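Local coordinates for protein isocitrate dehydrogenase [NAD] subunit 2, mitochondrial (Saccharomyces cerevisiae, PDB 3BLX) that oxidatively decarboxylates isocitrate to 2-oxoglutarate with NAD(+) in the citric acid cycle, as part of an allosteric octamer, and also binds mitochondrial mRNA leaders, at residues T23-G33 against I77-L88. Numbering follows the deposited sequence.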
loop_
_atom_site.group_PDB
_atom_site.type_symbol
_atom_site.label_atom_id
_atom_site.label_comp_id
_atom_site.label_asym_id
_atom_site.label_seq_id
_atom_site.Cartn_x
_atom_site.Cartn_y
_atom_site.Cartn_z
ATOM N N THR B 23 -7.234 11.102 64.133
ATOM C CA THR B 23 -6.288 11.355 63.050
ATOM C C THR B 23 -6.912 11.063 61.678
ATOM O O THR B 23 -7.469 9.985 61.462
ATOM C CB THR B 23 -5.005 10.518 63.225
ATOM O OG1 THR B 23 -5.329 9.268 63.853
ATOM C CG2 THR B 23 -4.005 11.259 64.090
ATOM N N VAL B 24 -6.815 12.026 60.762
ATOM C CA VAL B 24 -7.344 11.898 59.404
ATOM C C VAL B 24 -6.357 12.375 58.313
ATOM O O VAL B 24 -6.025 13.557 58.248
ATOM C CB VAL B 24 -8.659 12.687 59.266
ATOM C CG1 VAL B 24 -9.112 12.719 57.817
ATOM C CG2 VAL B 24 -9.738 12.094 60.152
ATOM N N SER B 25 -5.903 11.462 57.453
ATOM C CA SER B 25 -4.990 11.818 56.366
ATOM C C SER B 25 -5.670 12.820 55.451
ATOM O O SER B 25 -6.886 12.850 55.376
ATOM C CB SER B 25 -4.589 10.578 55.576
ATOM O OG SER B 25 -3.960 9.609 56.389
ATOM N N PHE B 26 -4.907 13.651 54.756
ATOM C CA PHE B 26 -5.549 14.590 53.852
ATOM C C PHE B 26 -5.345 14.371 52.339
ATOM O O PHE B 26 -6.231 13.850 51.668
ATOM C CB PHE B 26 -5.251 16.025 54.234
ATOM C CG PHE B 26 -6.390 16.946 53.955
ATOM C CD1 PHE B 26 -7.258 17.308 54.961
ATOM C CD2 PHE B 26 -6.624 17.417 52.676
ATOM C CE1 PHE B 26 -8.325 18.143 54.707
ATOM C CE2 PHE B 26 -7.696 18.249 52.411
ATOM C CZ PHE B 26 -8.547 18.615 53.431
ATOM N N ILE B 27 -4.199 14.767 51.798
ATOM C CA ILE B 27 -4.015 14.768 50.347
ATOM C C ILE B 27 -4.779 15.938 49.789
ATOM O O ILE B 27 -5.882 15.782 49.303
ATOM C CB ILE B 27 -4.550 13.499 49.636
ATOM C CG1 ILE B 27 -4.124 12.229 50.361
ATOM C CG2 ILE B 27 -4.117 13.483 48.153
ATOM C CD1 ILE B 27 -4.727 10.983 49.793
ATOM N N GLU B 28 -4.184 17.115 49.858
ATOM C CA GLU B 28 -4.844 18.315 49.393
ATOM C C GLU B 28 -4.912 18.365 47.881
ATOM O O GLU B 28 -5.704 19.114 47.320
ATOM C CB GLU B 28 -4.134 19.553 49.948
ATOM C CG GLU B 28 -3.917 19.475 51.455
ATOM C CD GLU B 28 -3.606 20.817 52.092
ATOM O OE1 GLU B 28 -3.424 21.809 51.346
ATOM O OE2 GLU B 28 -3.544 20.870 53.342
ATOM N N GLY B 29 -4.089 17.564 47.220
ATOM C CA GLY B 29 -4.056 17.571 45.770
ATOM C C GLY B 29 -3.557 18.894 45.214
ATOM O O GLY B 29 -2.862 19.652 45.900
ATOM N N ASP B 30 -3.913 19.180 43.967
ATOM C CA ASP B 30 -3.378 20.353 43.282
ATOM C C ASP B 30 -4.436 21.137 42.517
ATOM O O ASP B 30 -5.633 20.843 42.606
ATOM C CB ASP B 30 -2.216 19.953 42.363
ATOM C CG ASP B 30 -2.461 18.635 41.643
ATOM O OD1 ASP B 30 -1.896 17.603 42.076
ATOM O OD2 ASP B 30 -3.224 18.632 40.650
ATOM N N GLY B 31 -3.984 22.129 41.756
ATOM C CA GLY B 31 -4.898 23.042 41.099
ATOM C C GLY B 31 -5.645 23.793 42.179
ATOM O O GLY B 31 -5.024 24.410 43.052
ATOM N N ILE B 32 -6.972 23.721 42.148
ATOM C CA ILE B 32 -7.777 24.374 43.163
ATOM C C ILE B 32 -7.761 23.581 44.456
ATOM O O ILE B 32 -8.425 23.940 45.413
ATOM C CB ILE B 32 -9.220 24.561 42.705
ATOM C CG1 ILE B 32 -9.850 23.209 42.374
ATOM C CG2 ILE B 32 -9.281 25.492 41.506
ATOM C CD1 ILE B 32 -11.308 23.300 42.023
ATOM N N GLY B 33 -6.986 22.506 44.481
ATOM C CA GLY B 33 -6.907 21.638 45.642
ATOM C C GLY B 33 -6.590 22.375 46.926
ATOM O O GLY B 33 -7.386 22.361 47.859
ATOM N N ILE B 77 -2.107 6.492 55.769
ATOM C CA ILE B 77 -3.509 6.190 55.517
ATOM C C ILE B 77 -3.876 4.826 56.077
ATOM O O ILE B 77 -4.970 4.655 56.584
ATOM C CB ILE B 77 -3.832 6.254 54.014
ATOM C CG1 ILE B 77 -3.518 7.640 53.475
ATOM C CG2 ILE B 77 -5.273 5.963 53.773
ATOM C CD1 ILE B 77 -3.739 7.765 52.017
ATOM N N THR B 78 -2.962 3.858 55.998
ATOM C CA THR B 78 -3.208 2.525 56.555
ATOM C C THR B 78 -3.429 2.619 58.061
ATOM O O THR B 78 -4.180 1.835 58.657
ATOM C CB THR B 78 -2.032 1.560 56.300
ATOM O OG1 THR B 78 -1.797 1.438 54.893
ATOM C CG2 THR B 78 -2.330 0.181 56.890
ATOM N N LYS B 79 -2.760 3.589 58.670
ATOM C CA LYS B 79 -2.833 3.785 60.106
ATOM C C LYS B 79 -4.094 4.529 60.512
ATOM O O LYS B 79 -4.755 4.144 61.468
ATOM C CB LYS B 79 -1.615 4.563 60.599
ATOM C CG LYS B 79 -1.667 4.918 62.089
ATOM C CD LYS B 79 -1.003 6.272 62.369
ATOM C CE LYS B 79 0.345 6.401 61.652
ATOM N NZ LYS B 79 0.778 7.828 61.527
ATOM N N ASN B 80 -4.414 5.603 59.794
ATOM C CA ASN B 80 -5.559 6.445 60.139
ATOM C C ASN B 80 -6.906 5.838 59.751
ATOM O O ASN B 80 -7.930 6.135 60.375
ATOM C CB ASN B 80 -5.419 7.817 59.495
ATOM C CG ASN B 80 -4.221 8.572 60.005
ATOM O OD1 ASN B 80 -3.648 8.225 61.036
ATOM N ND2 ASN B 80 -3.829 9.610 59.283
ATOM N N LEU B 81 -6.893 4.997 58.716
ATOM C CA LEU B 81 -8.082 4.279 58.238
ATOM C C LEU B 81 -9.082 5.178 57.494
ATOM O O LEU B 81 -10.099 4.695 56.977
ATOM C CB LEU B 81 -8.781 3.527 59.378
ATOM C CG LEU B 81 -7.996 2.454 60.137
ATOM C CD1 LEU B 81 -8.926 1.688 61.060
ATOM C CD2 LEU B 81 -7.265 1.495 59.197
ATOM N N VAL B 82 -8.785 6.477 57.449
ATOM C CA VAL B 82 -9.612 7.433 56.727
ATOM C C VAL B 82 -8.758 8.491 56.050
ATOM O O VAL B 82 -7.716 8.875 56.579
ATOM C CB VAL B 82 -10.609 8.118 57.653
ATOM C CG1 VAL B 82 -11.224 9.307 56.979
ATOM C CG2 VAL B 82 -11.684 7.150 58.027
ATOM N N ALA B 83 -9.194 8.938 54.873
ATOM C CA ALA B 83 -8.532 10.013 54.135
ATOM C C ALA B 83 -9.579 10.864 53.445
ATOM O O ALA B 83 -10.690 10.402 53.204
ATOM C CB ALA B 83 -7.567 9.455 53.113
ATOM N N LEU B 84 -9.220 12.106 53.138
ATOM C CA LEU B 84 -10.109 13.021 52.436
ATOM C C LEU B 84 -9.359 13.782 51.360
ATOM O O LEU B 84 -8.790 14.819 51.650
ATOM C CB LEU B 84 -10.708 14.027 53.415
ATOM C CG LEU B 84 -11.442 15.196 52.765
ATOM C CD1 LEU B 84 -12.824 14.757 52.356
ATOM C CD2 LEU B 84 -11.526 16.366 53.706
ATOM N N LYS B 85 -9.365 13.296 50.122
ATOM C CA LYS B 85 -8.558 13.914 49.077
ATOM C C LYS B 85 -9.330 14.884 48.184
ATOM O O LYS B 85 -10.511 14.711 47.939
ATOM C CB LYS B 85 -7.838 12.849 48.229
ATOM C CG LYS B 85 -8.726 12.033 47.324
ATOM C CD LYS B 85 -7.935 10.992 46.530
ATOM C CE LYS B 85 -7.275 11.587 45.300
ATOM N NZ LYS B 85 -8.262 12.074 44.292
ATOM N N GLY B 86 -8.643 15.917 47.711
ATOM C CA GLY B 86 -9.180 16.800 46.695
ATOM C C GLY B 86 -8.688 16.347 45.341
ATOM O O GLY B 86 -8.136 15.259 45.230
ATOM N N PRO B 87 -8.866 17.185 44.312
ATOM C CA PRO B 87 -8.555 16.892 42.907
ATOM C C PRO B 87 -7.067 16.676 42.653
ATOM O O PRO B 87 -6.239 17.171 43.420
ATOM C CB PRO B 87 -8.990 18.170 42.174
ATOM C CG PRO B 87 -9.840 18.898 43.122
ATOM C CD PRO B 87 -9.322 18.565 44.483
ATOM N N LEU B 88 -6.736 15.949 41.588
ATOM C CA LEU B 88 -5.355 15.884 41.101
ATOM C C LEU B 88 -5.265 15.597 39.606
ATOM O O LEU B 88 -6.012 14.774 39.067
ATOM C CB LEU B 88 -4.522 14.893 41.910
ATOM C CG LEU B 88 -5.341 13.845 42.640
ATOM C CD1 LEU B 88 -5.793 12.749 41.680
ATOM C CD2 LEU B 88 -4.497 13.302 43.766
#
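Asn80, in the last turn of helix 71-80, gives its ND2 to Ser25 OG at 2.9 Å, with the hydroxyl tilted about 30° out of the amide plane. The same ND2 also reaches Glu54, and Ser25 OG meets Ser76. On the other amide branch, Asn80 OD1 accepts a weak bond from Thr23 OG1. A leucine in place of Asn80 would probably leave Ser25 OG and Glu54 without this shared donor.

Backbone bonds continue the join. Ser25 N donates to Val82 O (3.3 Å), and Leu84 N returns a weak bond to Ser25 O. Gly86 N donates to Ile27 O (3.2 Å). Asp30 N donates to Pro87 O (3.1 Å).

Apolar side chains meet on both sides of the paired chains. On one side Phe26 CZ rests on Leu84 CD2 at 3.7 Å, the two side chains alongside each other. On the other, Ile27 CG1 is anti to the carbonyl carbon (chi1 -46°), and the CD1 beyond it meets Ile77 CD1 at 4.0 Å. Ile27 CB also packs there on Lys85 CB, while Lys85 NZ pairs with Glu278.

The chain from strand 22-23 to helix 33-45 thus runs along strand 82-85, which lies next to strand 275-279 in the mixed sheet of this isocitrate/isopropylmalate dehydrogenase family member.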